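Local coordinates for polycomb protein Sfmbt (Drosophila melanogaster, PDB 5J8Y) that pairs through its SAM domain with that of the Polycomb protein Scm, an interaction that probably links PhoRC to PRC1 at Polycomb response elements, at residues C[46-51]-C[57-62]. Numbering follows the deposited sequence.
Sequences DDIMPL and GPALKI
Ala59 turns its methyl toward helix 45-51 and is met there by two side chains, Ile48 and Met49. The gamma-methyl of Ile48 lies against the backbone of helix 56-71, its CG2 3.6 Å from Ala59 CA and 3.9 Å from Ala59 CB. Ile48 reaches Ala59 and Ile62 with separate branches: CG2 stands anti to the backbone N and faces Ala59, while CG1 carries CD1 one turn further along, where it ends 4.2 Å from Ile62 CG2. The two isoleucines approach at a slant, and Ile62 offers only this gamma-methyl; the rest of the side chain leads away from helix 45-51, and Ile62 also touches Cys23 and Leu52. Met49 starts out pointing away from the partner helix, but bends at chi2 and chi3 (-55° and -62°) swing the thioether back, and SD comes to 3.3 Å from Ala59 CB, a tight approach. With only a methyl at Ala59, the backbones come close here, Met49 CA lying 5.6 Å from Ala59 CA; the local axes approach to 8.8 Å, their N-to-C directions 130° apart. Ile66 extends the Ile48 patch along the long C-terminal helix of the SAM bundle, and Val56 adjoins Met49. The opposing Scm chain packs its own Met49 on this Met49 and forms a salt bridge from its Asp38 to Lys61. No hydrogen bond or charge pair joins the segments, so the buried junction rests on methyl and thioether packing, and Met49 serves both this junction and the interface with Scm.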
loop_
_atom_site.group_PDB
_atom_site.type_symbol
_atom_site.label_atom_id
_atom_site.label_comp_id
_atom_site.label_asym_id
_atom_site.label_seq_id
_atom_site.Cartn_x
_atom_site.Cartn_y
_atom_site.Cartn_z
ATOM N N ASP C 46 9.311 -3.038 5.821
ATOM C CA ASP C 46 10.145 -2.129 6.604
ATOM C C ASP C 46 11.215 -1.479 5.727
ATOM O O ASP C 46 11.587 -0.324 5.940
ATOM C CB ASP C 46 10.805 -2.871 7.772
ATOM C CG ASP C 46 9.829 -3.197 8.895
ATOM O OD1 ASP C 46 8.902 -2.399 9.145
ATOM O OD2 ASP C 46 9.995 -4.256 9.536
ATOM N N ASP C 47 11.700 -2.230 4.742
ATOM C CA ASP C 47 12.693 -1.732 3.794
ATOM C C ASP C 47 12.043 -0.852 2.732
ATOM O O ASP C 47 12.598 0.166 2.321
ATOM C CB ASP C 47 13.418 -2.897 3.114
ATOM C CG ASP C 47 14.041 -3.860 4.105
ATOM O OD1 ASP C 47 14.580 -3.399 5.133
ATOM O OD2 ASP C 47 13.994 -5.083 3.853
ATOM N N ILE C 48 10.862 -1.265 2.291
ATOM C CA ILE C 48 10.150 -0.590 1.213
ATOM C C ILE C 48 9.627 0.782 1.644
ATOM O O ILE C 48 9.473 1.675 0.812
ATOM C CB ILE C 48 8.983 -1.478 0.707
ATOM C CG1 ILE C 48 9.547 -2.642 -0.111
ATOM C CG2 ILE C 48 7.991 -0.687 -0.145
ATOM C CD1 ILE C 48 8.565 -3.767 -0.359
ATOM N N MET C 49 9.404 0.936 2.941
ATOM C CA MET C 49 8.793 2.149 3.475
ATOM C C MET C 49 9.657 3.394 3.182
ATOM O O MET C 49 9.195 4.301 2.546
ATOM C CB MET C 49 8.498 2.016 4.949
ATOM C CG MET C 49 7.205 1.304 5.270
ATOM S SD MET C 49 5.730 1.982 4.494
ATOM C CE MET C 49 5.691 3.622 5.189
ATOM N N PRO C 50 10.921 3.402 3.588
ATOM C CA PRO C 50 11.767 4.564 3.283
ATOM C C PRO C 50 12.097 4.706 1.797
ATOM O O PRO C 50 12.378 5.820 1.354
ATOM C CB PRO C 50 13.037 4.300 4.099
ATOM C CG PRO C 50 13.053 2.832 4.330
ATOM C CD PRO C 50 11.617 2.427 4.445
ATOM N N LEU C 51 12.047 3.646 1.012
ATOM C CA LEU C 51 12.300 3.725 -0.410
ATOM C C LEU C 51 11.183 4.420 -1.112
ATOM O O LEU C 51 11.323 4.738 -2.239
ATOM C CB LEU C 51 12.465 2.362 -1.075
ATOM C CG LEU C 51 13.838 1.728 -1.212
ATOM C CD1 LEU C 51 13.804 0.485 -2.054
ATOM C CD2 LEU C 51 14.885 2.680 -1.763
ATOM N N GLY C 57 0.564 3.613 1.314
ATOM C CA GLY C 57 -0.172 3.209 0.127
ATOM C C GLY C 57 0.724 2.615 -0.946
ATOM O O GLY C 57 0.549 1.459 -1.331
ATOM N N PRO C 58 1.683 3.408 -1.441
ATOM C CA PRO C 58 2.679 2.936 -2.412
ATOM C C PRO C 58 3.478 1.737 -1.898
ATOM O O PRO C 58 3.730 0.797 -2.651
ATOM C CB PRO C 58 3.588 4.153 -2.604
ATOM C CG PRO C 58 2.741 5.321 -2.259
ATOM C CD PRO C 58 1.798 4.856 -1.192
ATOM N N ALA C 59 3.869 1.786 -0.629
ATOM C CA ALA C 59 4.623 0.703 -0.003
ATOM C C ALA C 59 3.883 -0.628 -0.085
ATOM O O ALA C 59 4.477 -1.654 -0.413
ATOM C CB ALA C 59 4.924 1.046 1.445
ATOM N N LEU C 60 2.607 -0.599 0.212
ATOM C CA LEU C 60 1.800 -1.779 0.169
ATOM C C LEU C 60 1.603 -2.284 -1.254
ATOM O O LEU C 60 1.592 -3.438 -1.505
ATOM C CB LEU C 60 0.501 -1.561 0.853
ATOM C CG LEU C 60 0.499 -1.822 2.350
ATOM C CD1 LEU C 60 -0.734 -1.242 2.955
ATOM C CD2 LEU C 60 0.706 -3.265 2.785
ATOM N N LYS C 61 1.454 -1.364 -2.162
ATOM C CA LYS C 61 1.257 -1.680 -3.543
ATOM C C LYS C 61 2.479 -2.367 -4.125
ATOM O O LYS C 61 2.360 -3.320 -4.823
ATOM C CB LYS C 61 0.879 -0.460 -4.334
ATOM C CG LYS C 61 -0.607 -0.153 -4.388
ATOM C CD LYS C 61 -0.814 1.246 -4.933
ATOM C CE LYS C 61 -2.230 1.695 -5.027
ATOM N NZ LYS C 61 -2.291 3.097 -5.382
ATOM N N ILE C 62 3.651 -1.866 -3.792
ATOM C CA ILE C 62 4.916 -2.444 -4.231
ATOM C C ILE C 62 5.148 -3.800 -3.570
ATOM O O ILE C 62 5.591 -4.742 -4.224
ATOM C CB ILE C 62 6.104 -1.498 -3.923
ATOM C CG1 ILE C 62 6.060 -0.267 -4.836
ATOM C CG2 ILE C 62 7.443 -2.214 -4.082
ATOM C CD1 ILE C 62 6.218 -0.562 -6.317
#